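Local coordinates for protein terminal oxygenase component of carbazole 1,9a-dioxygenase (PDB 3GCF) that probably hydroxylates carbazole at its 1 and 9a positions with molecular oxygen, using a Rieske [2Fe-2S] cluster and a mononuclear iron in a homotrimer, at residues A[20-24]-A[369-375]. Residues are numbered along the deposited sequence; the frame is centred on the assembly and turned at random.
Sequences KWPRY and WRTLASE
Lys20 bends its chain over the hydroxyl of Thr371, Lys20 CE lying 3.5 Å from OG1, and a water bridges Lys20 NZ to that OG1, which is also hydrogen-bonded to the carbonyl of Val367 one turn earlier. The indole of Trp21 lies between two aliphatic chains: Lys20 CB rests on one face, while Arg370 CD meets the opposite face 3.9 Å from the centroid of the five-membered ring, a CH-pi contact nearly on the ring normal. Trp21 NE1 is buried without a polar partner. Pro22 starts the short helix, its CD 3.5 Å from Ser374 OG. Ser374 turns its hydroxyl toward this first turn (chi1 179°, OG pointing away from the backbone N) and accepts a weak hydrogen bond from Arg23 N. The Arg23 side chain folds back so that NE gives a hydrogen bond of 2.9 Å to Ser374 O, a carbonyl near the end of its helix.

Tyr24 is the knob of the contact, set in a hole formed by Trp369, Arg370, Ala373 and Ser374. Arg370 CB lies over one face of the Tyr24 ring, Arg370 CG approaches Tyr24 CE2 at 3.4 Å, and Ala373 CB touches Tyr24 CD1 at 3.8 Å. Trp369 NE1 donates to Tyr24 OH over 3.1 Å, the two rings nearly perpendicular at 86°, and this OH is also hydrogen-bonded to Glu182. Cut back to alanine, this side chain would probably leave its hole unfilled and Trp369 NE1 and Glu182 without their phenolic partner.

Glu182 of helix 177-184 also forms a salt bridge with Arg370 NE, Glu357 forms one with NH1, and Arg370 packs on Arg78 of a neighbouring subunit. The contact docks helix 22-26, close to the N-terminus, on helix 364-376 of the ring-hydroxylase part, with strand 31-32 adding Phe31 against Tyr24 and Ala373.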
ATOM      1  N   LYS A  20      13.784  31.483  -5.450  1.00 48.79           N
ATOM      2  CA  LYS A  20      14.894  31.434  -6.398  1.00 44.52           C
ATOM      3  C   LYS A  20      14.614  30.576  -7.634  1.00 40.08           C
ATOM      4  O   LYS A  20      15.027  30.917  -8.742  1.00 39.26           O
ATOM      5  CB  LYS A  20      16.152  30.925  -5.687  1.00 48.05           C
ATOM      6  CG  LYS A  20      17.434  31.660  -6.068  1.00 51.44           C
ATOM      7  CD  LYS A  20      17.691  31.620  -7.569  1.00 53.38           C
ATOM      8  CE  LYS A  20      19.041  32.236  -7.916  1.00 55.18           C
ATOM      9  NZ  LYS A  20      20.174  31.470  -7.318  1.00 53.87           N
ATOM     10  N   TRP A  21      13.914  29.461  -7.444  1.00 34.96           N
ATOM     11  CA  TRP A  21      13.584  28.566  -8.553  1.00 30.80           C
ATOM     12  C   TRP A  21      12.194  27.965  -8.345  1.00 27.40           C
ATOM     13  O   TRP A  21      12.022  26.750  -8.320  1.00 27.55           O
ATOM     14  CB  TRP A  21      14.651  27.467  -8.673  1.00 27.68           C
ATOM     15  CG  TRP A  21      15.078  26.881  -7.355  1.00 25.17           C
ATOM     16  CD1 TRP A  21      14.389  25.986  -6.594  1.00 27.01           C
ATOM     17  CD2 TRP A  21      16.273  27.192  -6.624  1.00 23.81           C
ATOM     18  NE1 TRP A  21      15.076  25.717  -5.431  1.00 25.23           N
ATOM     19  CE2 TRP A  21      16.235  26.445  -5.423  1.00 24.44           C
ATOM     20  CE3 TRP A  21      17.368  28.028  -6.866  1.00 21.73           C
ATOM     21  CZ2 TRP A  21      17.253  26.511  -4.463  1.00 23.74           C
ATOM     22  CZ3 TRP A  21      18.381  28.093  -5.909  1.00 23.51           C
ATOM     23  CH2 TRP A  21      18.315  27.338  -4.723  1.00 20.88           C
ATOM     24  N   PRO A  22      11.176  28.830  -8.221  1.00 25.30           N
ATOM     25  CA  PRO A  22       9.777  28.439  -8.007  1.00 22.79           C
ATOM     26  C   PRO A  22       9.170  27.470  -9.018  1.00 21.44           C
ATOM     27  O   PRO A  22       8.516  26.505  -8.635  1.00 19.95           O
ATOM     28  CB  PRO A  22       9.047  29.779  -7.983  1.00 21.91           C
ATOM     29  CG  PRO A  22       9.866  30.617  -8.913  1.00 23.60           C
ATOM     30  CD  PRO A  22      11.273  30.277  -8.482  1.00 22.91           C
ATOM     31  N   ARG A  23       9.380  27.725 -10.305  1.00 20.07           N
ATOM     32  CA  ARG A  23       8.814  26.853 -11.324  1.00 19.51           C
ATOM     33  C   ARG A  23       9.463  25.474 -11.355  1.00 19.25           C
ATOM     34  O   ARG A  23       8.864  24.508 -11.831  1.00 16.10           O
ATOM     35  CB  ARG A  23       8.896  27.517 -12.697  1.00 19.84           C
ATOM     36  CG  ARG A  23       7.989  28.740 -12.837  1.00 20.70           C
ATOM     37  CD  ARG A  23       7.394  28.783 -14.230  1.00 23.42           C
ATOM     38  NE  ARG A  23       8.457  28.651 -15.206  1.00 25.89           N
ATOM     39  CZ  ARG A  23       8.339  28.065 -16.390  1.00 25.36           C
ATOM     40  NH1 ARG A  23       7.188  27.539 -16.778  1.00 24.23           N
ATOM     41  NH2 ARG A  23       9.398  28.000 -17.178  1.00 27.11           N
ATOM     42  N   TYR A  24      10.687  25.386 -10.842  1.00 18.58           N
ATOM     43  CA  TYR A  24      11.391  24.115 -10.785  1.00 16.88           C
ATOM     44  C   TYR A  24      10.762  23.294  -9.664  1.00 16.61           C
ATOM     45  O   TYR A  24      10.580  22.084  -9.787  1.00 16.58           O
ATOM     46  CB  TYR A  24      12.873  24.339 -10.486  1.00 15.83           C
ATOM     47  CG  TYR A  24      13.675  23.065 -10.385  1.00 14.24           C
ATOM     48  CD1 TYR A  24      13.978  22.316 -11.518  1.00 13.92           C
ATOM     49  CD2 TYR A  24      14.150  22.616  -9.152  1.00 13.85           C
ATOM     50  CE1 TYR A  24      14.744  21.154 -11.428  1.00 15.35           C
ATOM     51  CE2 TYR A  24      14.911  21.460  -9.050  1.00 11.76           C
ATOM     52  CZ  TYR A  24      15.210  20.736 -10.187  1.00 15.03           C
ATOM     53  OH  TYR A  24      16.011  19.618 -10.093  1.00 15.60           O
ATOM     54  N   TRP A 369      21.457  25.036 -12.307  1.00 14.05           N
ATOM     55  CA  TRP A 369      20.548  24.220 -13.106  1.00 13.09           C
ATOM     56  C   TRP A 369      19.094  24.459 -12.697  1.00 12.99           C
ATOM     57  O   TRP A 369      18.219  24.583 -13.550  1.00 14.55           O
ATOM     58  CB  TRP A 369      20.908  22.727 -12.973  1.00 10.75           C
ATOM     59  CG  TRP A 369      19.720  21.796 -12.987  1.00 10.21           C
ATOM     60  CD1 TRP A 369      19.171  21.154 -11.912  1.00  9.72           C
ATOM     61  CD2 TRP A 369      18.895  21.461 -14.114  1.00  8.78           C
ATOM     62  NE1 TRP A 369      18.056  20.448 -12.296  1.00 10.55           N
ATOM     63  CE2 TRP A 369      17.862  20.620 -13.641  1.00  9.93           C
ATOM     64  CE3 TRP A 369      18.926  21.796 -15.475  1.00 10.17           C
ATOM     65  CZ2 TRP A 369      16.863  20.107 -14.483  1.00  9.83           C
ATOM     66  CZ3 TRP A 369      17.929  21.286 -16.314  1.00 10.20           C
ATOM     67  CH2 TRP A 369      16.913  20.453 -15.812  1.00  7.94           C
ATOM     68  N   ARG A 370      18.836  24.523 -11.396  1.00 13.56           N
ATOM     69  CA  ARG A 370      17.476  24.749 -10.913  1.00 14.82           C
ATOM     70  C   ARG A 370      16.971  26.101 -11.383  1.00 15.59           C
ATOM     71  O   ARG A 370      15.824  26.234 -11.807  1.00 17.13           O
ATOM     72  CB  ARG A 370      17.430  24.710  -9.388  1.00 13.98           C
ATOM     73  CG  ARG A 370      17.744  23.360  -8.784  1.00 13.83           C
ATOM     74  CD  ARG A 370      17.729  23.451  -7.272  1.00 13.31           C
ATOM     75  NE  ARG A 370      17.913  22.150  -6.639  1.00 13.51           N
ATOM     76  CZ  ARG A 370      18.100  21.981  -5.335  1.00 14.01           C
ATOM     77  NH1 ARG A 370      18.131  23.032  -4.531  1.00 14.71           N
ATOM     78  NH2 ARG A 370      18.246  20.764  -4.834  1.00 14.73           N
ATOM     79  N   THR A 371      17.843  27.100 -11.294  1.00 16.43           N
ATOM     80  CA  THR A 371      17.525  28.464 -11.691  1.00 15.82           C
ATOM     81  C   THR A 371      17.210  28.544 -13.177  1.00 15.95           C
ATOM     82  O   THR A 371      16.197  29.116 -13.577  1.00 15.62           O
ATOM     83  CB  THR A 371      18.702  29.396 -11.381  1.00 16.49           C
ATOM     84  OG1 THR A 371      18.964  29.364  -9.977  1.00 16.96           O
ATOM     85  CG2 THR A 371      18.390  30.827 -11.803  1.00 16.35           C
ATOM     86  N   LEU A 372      18.081  27.964 -13.990  1.00 14.56           N
ATOM     87  CA  LEU A 372      17.888  27.970 -15.432  1.00 15.67           C
ATOM     88  C   LEU A 372      16.611  27.223 -15.823  1.00 15.44           C
ATOM     89  O   LEU A 372      15.886  27.650 -16.719  1.00 15.80           O
ATOM     90  CB  LEU A 372      19.089  27.328 -16.121  1.00 15.57           C
ATOM     91  CG  LEU A 372      19.003  27.231 -17.645  1.00 18.41           C
ATOM     92  CD1 LEU A 372      19.128  28.624 -18.260  1.00 17.80           C
ATOM     93  CD2 LEU A 372      20.105  26.317 -18.156  1.00 16.32           C
ATOM     94  N   ALA A 373      16.341  26.113 -15.146  1.00 15.29           N
ATOM     95  CA  ALA A 373      15.157  25.308 -15.434  1.00 15.77           C
ATOM     96  C   ALA A 373      13.881  26.040 -15.025  1.00 16.17           C
ATOM     97  O   ALA A 373      12.879  26.006 -15.736  1.00 16.12           O
ATOM     98  CB  ALA A 373      15.250  23.968 -14.714  1.00 13.55           C
ATOM     99  N   SER A 374      13.922  26.697 -13.875  1.00 16.19           N
ATOM    100  CA  SER A 374      12.773  27.440 -13.389  1.00 18.10           C
ATOM    101  C   SER A 374      12.446  28.577 -14.355  1.00 20.22           C
ATOM    102  O   SER A 374      11.277  28.874 -14.599  1.00 22.05           O
ATOM    103  CB  SER A 374      13.069  28.003 -11.999  1.00 17.35           C
ATOM    104  OG  SER A 374      11.983  28.764 -11.502  1.00 18.63           O
ATOM    105  N   GLU A 375      13.480  29.195 -14.918  1.00 20.57           N
ATOM    106  CA  GLU A 375      13.294  30.306 -15.851  1.00 21.94           C
ATOM    107  C   GLU A 375      13.039  29.894 -17.298  1.00 21.37           C
ATOM    108  O   GLU A 375      12.375  30.618 -18.034  1.00 22.16           O
ATOM    109  CB  GLU A 375      14.520  31.227 -15.847  1.00 22.04           C
ATOM    110  CG  GLU A 375      15.003  31.662 -14.480  1.00 27.30           C
ATOM    111  CD  GLU A 375      16.294  32.469 -14.553  1.00 31.79           C
ATOM    112  OE1 GLU A 375      17.185  32.103 -15.358  1.00 33.74           O
ATOM    113  OE2 GLU A 375      16.423  33.460 -13.798  1.00 31.33           O
TER
HETATM  114  O   HOH W   1      21.618  30.977  -9.774  1.00 42.67           O